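PDB 3H9D: microtubule-associated protein 1A/1B, light chain 3, putative from Trypanosoma brucei, which probably acts in autophagy as a ubiquitin-like ATG8 protein, and is predicted to be joined to a membrane phospholipid through its C-terminal end. Local coordinates for residues R31-C36 / D105-M110; I35-Y40 / D48-L53. One frame throughout, in Å; residues are numbered along the deposited sequence.

Contact 1: R31-C36 / D105-M110; sequences RLPIIC and DGFLYM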
ATOM      1  N   ARG A  31     -10.078   8.439 -22.369  1.00 42.89           N
ATOM      2  CA  ARG A  31     -10.329   8.490 -20.917  1.00 39.68           C
ATOM      3  C   ARG A  31      -9.080   8.391 -20.040  1.00 37.89           C
ATOM      4  O   ARG A  31      -7.994   8.002 -20.498  1.00 37.57           O
ATOM      5  CB  ARG A  31     -11.353   7.431 -20.492  1.00 39.38           C
ATOM      6  CG  ARG A  31     -12.566   7.379 -21.387  1.00 37.35           C
ATOM      7  CD  ARG A  31     -13.838   7.143 -20.631  1.00 39.47           C
ATOM      8  NE  ARG A  31     -14.968   7.543 -21.459  1.00 38.98           N
ATOM      9  CZ  ARG A  31     -16.131   7.987 -21.001  1.00 39.68           C
ATOM     10  NH1 ARG A  31     -16.343   8.107 -19.697  1.00 40.92           N
ATOM     11  NH2 ARG A  31     -17.081   8.334 -21.858  1.00 36.57           N
ATOM     12  N   LEU A  32      -9.254   8.759 -18.771  1.00 35.45           N
ATOM     13  CA  LEU A  32      -8.168   8.756 -17.798  1.00 32.01           C
ATOM     14  C   LEU A  32      -8.570   7.915 -16.596  1.00 30.01           C
ATOM     15  O   LEU A  32      -9.652   8.109 -16.042  1.00 30.22           O
ATOM     16  CB  LEU A  32      -7.828  10.187 -17.368  1.00 31.05           C
ATOM     17  CG  LEU A  32      -7.412  11.153 -18.471  1.00 28.83           C
ATOM     18  CD1 LEU A  32      -7.488  12.569 -17.952  1.00 24.77           C
ATOM     19  CD2 LEU A  32      -6.011  10.822 -18.975  1.00 25.61           C
ATOM     20  N   PRO A  33      -7.707   6.962 -16.198  1.00 28.95           N
ATOM     21  CA  PRO A  33      -8.056   6.060 -15.097  1.00 26.60           C
ATOM     22  C   PRO A  33      -7.815   6.697 -13.730  1.00 25.48           C
ATOM     23  O   PRO A  33      -6.682   7.042 -13.381  1.00 25.24           O
ATOM     24  CB  PRO A  33      -7.150   4.855 -15.335  1.00 25.70           C
ATOM     25  CG  PRO A  33      -5.963   5.401 -16.034  1.00 26.27           C
ATOM     26  CD  PRO A  33      -6.378   6.657 -16.763  1.00 27.95           C
ATOM     27  N   ILE A  34      -8.895   6.860 -12.979  1.00 23.28           N
ATOM     28  CA  ILE A  34      -8.874   7.583 -11.718  1.00 23.15           C
ATOM     29  C   ILE A  34      -9.323   6.680 -10.564  1.00 21.99           C
ATOM     30  O   ILE A  34     -10.318   5.955 -10.676  1.00 19.59           O
ATOM     31  CB  ILE A  34      -9.743   8.898 -11.822  1.00 23.42           C
ATOM     32  CG1 ILE A  34      -8.888  10.083 -12.282  1.00 22.18           C
ATOM     33  CG2 ILE A  34     -10.414   9.260 -10.509  1.00 22.53           C
ATOM     34  CD1 ILE A  34      -8.627  10.131 -13.776  1.00 16.68           C
ATOM     35  N   ILE A  35      -8.563   6.706  -9.470  1.00 22.30           N
ATOM     36  CA  ILE A  35      -8.994   6.080  -8.202  1.00 21.65           C
ATOM     37  C   ILE A  35      -9.466   7.193  -7.257  1.00 21.80           C
ATOM     38  O   ILE A  35      -8.747   8.156  -7.022  1.00 21.43           O
ATOM     39  CB  ILE A  35      -7.862   5.220  -7.531  1.00 21.16           C
ATOM     40  CG1 ILE A  35      -7.338   4.134  -8.478  1.00 18.61           C
ATOM     41  CG2 ILE A  35      -8.325   4.591  -6.187  1.00 18.07           C
ATOM     42  CD1 ILE A  35      -8.370   3.103  -8.880  1.00 20.83           C
ATOM     43  N   CYS A  36     -10.670   7.053  -6.716  1.00 22.51           N
ATOM     44  CA  CYS A  36     -11.275   8.120  -5.925  1.00 23.22           C
ATOM     45  C   CYS A  36     -11.753   7.611  -4.575  1.00 23.29           C
ATOM     46  O   CYS A  36     -12.754   6.882  -4.494  1.00 24.02           O
ATOM     47  CB  CYS A  36     -12.435   8.750  -6.707  1.00 24.78           C
ATOM     48  SG  CYS A  36     -12.655  10.504  -6.412  1.00 27.10           S
ATOM     49  N   ASP A 105       1.602   3.047 -11.267  1.00 31.65           N
ATOM     50  CA  ASP A 105       0.700   2.052 -11.849  1.00 30.50           C
ATOM     51  C   ASP A 105      -0.178   2.593 -12.990  1.00 30.79           C
ATOM     52  O   ASP A 105      -0.843   1.816 -13.682  1.00 30.16           O
ATOM     53  CB  ASP A 105      -0.131   1.329 -10.770  1.00 29.90           C
ATOM     54  CG  ASP A 105      -1.098   2.246 -10.034  1.00 29.91           C
ATOM     55  OD1 ASP A 105      -1.325   3.400 -10.466  1.00 28.37           O
ATOM     56  OD2 ASP A 105      -1.643   1.796  -9.003  1.00 29.80           O
ATOM     57  N   GLY A 106      -0.158   3.915 -13.187  1.00 30.36           N
ATOM     58  CA  GLY A 106      -0.899   4.560 -14.280  1.00 29.84           C
ATOM     59  C   GLY A 106      -2.211   5.193 -13.848  1.00 29.67           C
ATOM     60  O   GLY A 106      -2.876   5.865 -14.647  1.00 29.47           O
ATOM     61  N   PHE A 107      -2.584   4.965 -12.586  1.00 28.17           N
ATOM     62  CA  PHE A 107      -3.796   5.535 -11.999  1.00 26.69           C
ATOM     63  C   PHE A 107      -3.488   6.890 -11.386  1.00 26.06           C
ATOM     64  O   PHE A 107      -2.378   7.119 -10.912  1.00 25.27           O
ATOM     65  CB  PHE A 107      -4.371   4.612 -10.912  1.00 25.82           C
ATOM     66  CG  PHE A 107      -5.210   3.481 -11.445  1.00 26.45           C
ATOM     67  CD1 PHE A 107      -4.770   2.160 -11.341  1.00 26.04           C
ATOM     68  CD2 PHE A 107      -6.452   3.731 -12.038  1.00 24.79           C
ATOM     69  CE1 PHE A 107      -5.548   1.098 -11.838  1.00 24.29           C
ATOM     70  CE2 PHE A 107      -7.237   2.684 -12.533  1.00 23.11           C
ATOM     71  CZ  PHE A 107      -6.781   1.358 -12.435  1.00 23.25           C
ATOM     72  N   LEU A 108      -4.469   7.787 -11.420  1.00 24.91           N
ATOM     73  CA  LEU A 108      -4.413   9.014 -10.638  1.00 25.17           C
ATOM     74  C   LEU A 108      -5.200   8.793  -9.357  1.00 24.18           C
ATOM     75  O   LEU A 108      -6.402   8.547  -9.403  1.00 23.46           O
ATOM     76  CB  LEU A 108      -4.997  10.203 -11.419  1.00 25.96           C
ATOM     77  CG  LEU A 108      -5.150  11.543 -10.679  1.00 27.44           C
ATOM     78  CD1 LEU A 108      -3.791  12.187 -10.441  1.00 28.72           C
ATOM     79  CD2 LEU A 108      -6.065  12.498 -11.436  1.00 25.63           C
ATOM     80  N   TYR A 109      -4.520   8.877  -8.215  1.00 22.88           N
ATOM     81  CA  TYR A 109      -5.179   8.677  -6.921  1.00 22.28           C
ATOM     82  C   TYR A 109      -5.699   9.987  -6.355  1.00 21.94           C
ATOM     83  O   TYR A 109      -4.934  10.906  -6.071  1.00 23.27           O
ATOM     84  CB  TYR A 109      -4.241   7.982  -5.920  1.00 21.45           C
ATOM     85  CG  TYR A 109      -4.011   6.532  -6.241  1.00 22.61           C
ATOM     86  CD1 TYR A 109      -3.146   6.146  -7.270  1.00 24.45           C
ATOM     87  CD2 TYR A 109      -4.669   5.541  -5.531  1.00 23.93           C
ATOM     88  CE1 TYR A 109      -2.949   4.799  -7.578  1.00 26.00           C
ATOM     89  CE2 TYR A 109      -4.468   4.196  -5.822  1.00 25.43           C
ATOM     90  CZ  TYR A 109      -3.612   3.830  -6.844  1.00 24.17           C
ATOM     91  OH  TYR A 109      -3.432   2.490  -7.122  1.00 23.04           O
ATOM     92  N   MET A 110      -7.008  10.064  -6.181  1.00 21.21           N
ATOM     93  CA  MET A 110      -7.620  11.280  -5.669  1.00 21.58           C
ATOM     94  C   MET A 110      -8.327  10.963  -4.383  1.00 20.19           C
ATOM     95  O   MET A 110      -8.748   9.832  -4.185  1.00 20.85           O
ATOM     96  CB  MET A 110      -8.621  11.857  -6.673  1.00 21.39           C
ATOM     97  CG  MET A 110      -8.048  12.101  -8.052  1.00 23.78           C
ATOM     98  SD  MET A 110      -9.258  12.829  -9.159  1.00 32.54           S
ATOM     99  CE  MET A 110      -9.442  14.461  -8.439  1.00 26.34           C
TER
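Ile35 packs on the rings of both Phe107 and Tyr109 where strands 31-38 and 108-113 pair in parallel, the central pairing of the ubiquitin-like fold. Three backbone hydrogen bonds join them: Leu108 N to Pro33 O (3.0 Å), Ile35 N to Leu108 O (2.8 Å) and Met110 N to Ile35 O (2.7 Å), so Ile35 uses both its N-H and its carbonyl.

Apolar contacts fill both faces. On one, Ile34 lies alongside Leu108 and its CG2 meets Met110 SD; beta-branched Ile34 and unbranched, bendable Met110 suit a buried layer, and both touch Phe63 of helix 60-71. On the other, Pro33 brings its CB to Phe107 CE2 at 3.5 Å. Ile35 has CG1 beside its backbone N (chi1 -56°), which carries that branch to two rings by CH-pi contacts: CD1 sits over a face of Phe107, 3.9 Å from its centroid, and CG1 over a face of Tyr109.

Polar side-chain bonds set the turn that leads into strand 108-113. Asp105 OD1 accepts from Phe107 N in an Asx turn, with Gly106 between them at a positive phi (100°) that glycine adopts easily. The other oxygen, OD2, forms a salt bridge with Arg17 and receives Tyr109 OH on its syn lone pair at 2.7 Å.

Contact 2: I35-Y40 / D48-L53; sequences ICEKVY and DRCKFL
Cys36 and Cys50 meet through their backbones where strand 31-38 pairs with strand 51-55, the antiparallel first hairpin of the ubiquitin-like fold. Cys36 N donates to Cys50 O at 2.7 Å, in the carbonyl plane though somewhat bent at the hydrogen (149°). The same oxygen also receives a weaker CA-H...O contact from Ile35 CA at 3.3 Å. Next along, Ile35 and Lys51 form a non-hydrogen-bonded pair.

The apolar contacts divide between the two faces of the sheet. On the face of Ile35 and Lys51, the isoleucine presents two different branches: CG2 touches Cys50 SG at 3.8 Å, and CD1 rests against Lys51 CG. The sulfur of Cys50 stands between its own backbone N and carbonyl carbon (chi1 69°), which directs it to Ile35; a small side chain fits between the paired backbones, and its CB lies 3.2 Å from Cys36 O. On the other face, Cys36 CB meets Phe52 CE1 obliquely at 3.8 Å. The Phe52 ring packs edge-to-face with Phe63 of helix 60-71, and compact Cys36 and broad Phe52 both pack on this helix.

Glu37 and Lys51 send their charged ends to partners in the N-terminal helices and the residues before them. Lys51 lends its aliphatic part to Ile35 and sends NZ to a salt bridge with Asp20 of helix 14-27. Glu37, whose CG comes within 4.3 Å of Cys50 CB, is held by Ser6 OG and Tyr8 N through its two carboxylate oxygens. The chemistry thus implies a division of labour: methylene, methyl and sulfur groups close the gap between the strands, while the charged ends of Lys51 and Glu37 tie the hairpin to N-terminal elements of the chain.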
ATOM      1  N   ILE A  35      -8.563   6.706  -9.470  1.00 22.30           N
ATOM      2  CA  ILE A  35      -8.994   6.080  -8.202  1.00 21.65           C
ATOM      3  C   ILE A  35      -9.466   7.193  -7.257  1.00 21.80           C
ATOM      4  O   ILE A  35      -8.747   8.156  -7.022  1.00 21.43           O
ATOM      5  CB  ILE A  35      -7.862   5.220  -7.531  1.00 21.16           C
ATOM      6  CG1 ILE A  35      -7.338   4.134  -8.478  1.00 18.61           C
ATOM      7  CG2 ILE A  35      -8.325   4.591  -6.187  1.00 18.07           C
ATOM      8  CD1 ILE A  35      -8.370   3.103  -8.880  1.00 20.83           C
ATOM      9  N   CYS A  36     -10.670   7.053  -6.716  1.00 22.51           N
ATOM     10  CA  CYS A  36     -11.275   8.120  -5.925  1.00 23.22           C
ATOM     11  C   CYS A  36     -11.753   7.611  -4.575  1.00 23.29           C
ATOM     12  O   CYS A  36     -12.754   6.882  -4.494  1.00 24.02           O
ATOM     13  CB  CYS A  36     -12.435   8.750  -6.707  1.00 24.78           C
ATOM     14  SG  CYS A  36     -12.655  10.504  -6.412  1.00 27.10           S
ATOM     15  N   GLU A  37     -11.043   7.999  -3.511  1.00 21.76           N
ATOM     16  CA  GLU A  37     -11.337   7.473  -2.171  1.00 20.66           C
ATOM     17  C   GLU A  37     -11.589   8.570  -1.138  1.00 19.72           C
ATOM     18  O   GLU A  37     -11.084   9.661  -1.274  1.00 18.02           O
ATOM     19  CB  GLU A  37     -10.207   6.536  -1.725  1.00 21.23           C
ATOM     20  CG  GLU A  37     -10.001   5.324  -2.650  1.00 18.51           C
ATOM     21  CD  GLU A  37      -8.758   4.530  -2.293  1.00 19.44           C
ATOM     22  OE1 GLU A  37      -8.888   3.488  -1.618  1.00 20.12           O
ATOM     23  OE2 GLU A  37      -7.654   4.963  -2.661  1.00 18.25           O
ATOM     24  N   LYS A  38     -12.392   8.293  -0.112  1.00 21.70           N
ATOM     25  CA  LYS A  38     -12.675   9.323   0.887  1.00 23.03           C
ATOM     26  C   LYS A  38     -11.437   9.692   1.700  1.00 24.36           C
ATOM     27  O   LYS A  38     -10.659   8.813   2.088  1.00 24.96           O
ATOM     28  CB  LYS A  38     -13.848   8.947   1.816  1.00 21.12           C
ATOM     29  CG  LYS A  38     -13.542   7.894   2.844  1.00 22.34           C
ATOM     30  CD  LYS A  38     -14.614   7.784   3.903  1.00 21.33           C
ATOM     31  CE  LYS A  38     -14.336   8.701   5.085  1.00 22.07           C
ATOM     32  NZ  LYS A  38     -15.388   8.548   6.118  1.00 22.50           N
ATOM     33  N   VAL A  39     -11.260  10.993   1.937  1.00 25.68           N
ATOM     34  CA  VAL A  39     -10.347  11.483   2.973  1.00 26.11           C
ATOM     35  C   VAL A  39     -10.696  10.791   4.296  1.00 27.02           C
ATOM     36  O   VAL A  39     -11.845  10.838   4.739  1.00 25.66           O
ATOM     37  CB  VAL A  39     -10.449  13.031   3.135  1.00 26.89           C
ATOM     38  CG1 VAL A  39      -9.727  13.519   4.401  1.00 23.68           C
ATOM     39  CG2 VAL A  39      -9.911  13.750   1.895  1.00 26.96           C
ATOM     40  N   TYR A  40      -9.703  10.145   4.909  1.00 28.81           N
ATOM     41  CA  TYR A  40      -9.873   9.447   6.199  1.00 31.70           C
ATOM     42  C   TYR A  40     -10.701  10.239   7.229  1.00 32.18           C
ATOM     43  O   TYR A  40     -11.643   9.699   7.816  1.00 33.22           O
ATOM     44  CB  TYR A  40      -8.498   9.031   6.775  1.00 33.76           C
ATOM     45  CG  TYR A  40      -8.493   8.755   8.263  1.00 35.51           C
ATOM     46  CD1 TYR A  40      -8.861   7.506   8.765  1.00 40.15           C
ATOM     47  CD2 TYR A  40      -8.122   9.748   9.169  1.00 38.46           C
ATOM     48  CE1 TYR A  40      -8.866   7.256  10.140  1.00 42.78           C
ATOM     49  CE2 TYR A  40      -8.128   9.516  10.533  1.00 40.16           C
ATOM     50  CZ  TYR A  40      -8.497   8.269  11.019  1.00 44.07           C
ATOM     51  OH  TYR A  40      -8.494   8.045  12.387  1.00 43.60           O
ATOM     52  N   ASP A  48     -18.124   2.163  -3.269  1.00 28.06           N
ATOM     53  CA  ASP A  48     -17.878   0.750  -3.589  1.00 28.83           C
ATOM     54  C   ASP A  48     -16.957   0.572  -4.771  1.00 30.62           C
ATOM     55  O   ASP A  48     -16.081  -0.302  -4.775  1.00 31.86           O
ATOM     56  CB  ASP A  48     -19.178   0.071  -3.945  1.00 27.99           C
ATOM     57  CG  ASP A  48     -20.011  -0.211  -2.758  1.00 27.66           C
ATOM     58  OD1 ASP A  48     -19.463  -0.159  -1.630  1.00 27.63           O
ATOM     59  OD2 ASP A  48     -21.208  -0.492  -2.963  1.00 27.74           O
ATOM     60  N   ARG A  49     -17.196   1.414  -5.773  1.00 31.84           N
ATOM     61  CA  ARG A  49     -16.547   1.367  -7.057  1.00 32.44           C
ATOM     62  C   ARG A  49     -15.843   2.699  -7.224  1.00 32.08           C
ATOM     63  O   ARG A  49     -16.419   3.684  -7.690  1.00 32.33           O
ATOM     64  CB  ARG A  49     -17.608   1.167  -8.139  1.00 32.70           C
ATOM     65  CG  ARG A  49     -18.585   0.045  -7.819  1.00 34.13           C
ATOM     66  CD  ARG A  49     -20.007   0.536  -7.937  1.00 36.16           C
ATOM     67  NE  ARG A  49     -20.477   0.469  -9.310  1.00 35.99           N
ATOM     68  CZ  ARG A  49     -21.290   1.353  -9.881  1.00 37.60           C
ATOM     69  NH1 ARG A  49     -21.726   2.415  -9.210  1.00 38.70           N
ATOM     70  NH2 ARG A  49     -21.655   1.175 -11.142  1.00 36.41           N
ATOM     71  N   CYS A  50     -14.585   2.713  -6.821  1.00 32.30           N
ATOM     72  CA  CYS A  50     -13.821   3.936  -6.688  1.00 31.80           C
ATOM     73  C   CYS A  50     -13.006   4.241  -7.940  1.00 30.43           C
ATOM     74  O   CYS A  50     -12.194   5.147  -7.942  1.00 31.06           O
ATOM     75  CB  CYS A  50     -12.897   3.804  -5.484  1.00 32.27           C
ATOM     76  SG  CYS A  50     -11.585   2.605  -5.750  1.00 36.09           S
ATOM     77  N   LYS A  51     -13.220   3.474  -9.000  1.00 29.69           N
ATOM     78  CA  LYS A  51     -12.476   3.645 -10.235  1.00 28.62           C
ATOM     79  C   LYS A  51     -13.310   4.411 -11.265  1.00 28.73           C
ATOM     80  O   LYS A  51     -14.445   4.041 -11.576  1.00 28.07           O
ATOM     81  CB  LYS A  51     -12.056   2.288 -10.784  1.00 28.14           C
ATOM     82  CG  LYS A  51     -10.812   2.296 -11.656  1.00 29.73           C
ATOM     83  CD  LYS A  51     -10.522   0.911 -12.214  1.00 28.84           C
ATOM     84  CE  LYS A  51     -10.770  -0.169 -11.181  1.00 30.59           C
ATOM     85  NZ  LYS A  51     -10.901  -1.511 -11.821  1.00 34.16           N
ATOM     86  N   PHE A  52     -12.737   5.493 -11.774  1.00 29.10           N
ATOM     87  CA  PHE A  52     -13.399   6.321 -12.771  1.00 28.70           C
ATOM     88  C   PHE A  52     -12.602   6.352 -14.042  1.00 29.21           C
ATOM     89  O   PHE A  52     -11.388   6.483 -14.023  1.00 28.85           O
ATOM     90  CB  PHE A  52     -13.627   7.739 -12.253  1.00 27.81           C
ATOM     91  CG  PHE A  52     -14.673   7.818 -11.192  1.00 26.42           C
ATOM     92  CD1 PHE A  52     -14.339   7.595  -9.850  1.00 24.27           C
ATOM     93  CD2 PHE A  52     -16.000   8.080 -11.533  1.00 20.17           C
ATOM     94  CE1 PHE A  52     -15.309   7.641  -8.858  1.00 24.16           C
ATOM     95  CE2 PHE A  52     -16.986   8.138 -10.550  1.00 22.29           C
ATOM     96  CZ  PHE A  52     -16.645   7.917  -9.207  1.00 27.65           C
ATOM     97  N   LEU A  53     -13.309   6.189 -15.149  1.00 31.06           N
ATOM     98  CA  LEU A  53     -12.733   6.334 -16.465  1.00 30.54           C
ATOM     99  C   LEU A  53     -13.254   7.683 -16.931  1.00 30.35           C
ATOM    100  O   LEU A  53     -14.384   7.795 -17.394  1.00 30.41           O
ATOM    101  CB  LEU A  53     -13.195   5.180 -17.359  1.00 30.97           C
ATOM    102  CG  LEU A  53     -12.516   3.803 -17.204  1.00 33.36           C
ATOM    103  CD1 LEU A  53     -12.411   3.267 -15.757  1.00 28.78           C
ATOM    104  CD2 LEU A  53     -13.211   2.794 -18.080  1.00 31.29           C
TER

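In the fold
Contacts 1 and 2 use the two edges of strand 31-38, which lies between 108-113 and 51-55 in the mixed sheet; their centres are about 9 Å apart. Ile35 and Cys36 belong to both. Backbone bonds continue the pairing beyond each contact: Ile34 O probably accepts from Phe52 N (2.7 Å), and Met110 O from Glu37 N (3.0 Å). The side chains join as well, since Phe107 CE2 of contact 1 packs on Lys51 CG of contact 2 at 3.7 Å. Helix 60-71 borders both through Cys36 and Phe63. The Phe52 side chain is about 7 Å, and the Cys36 side chain about 10 Å, from a bound calcium ion.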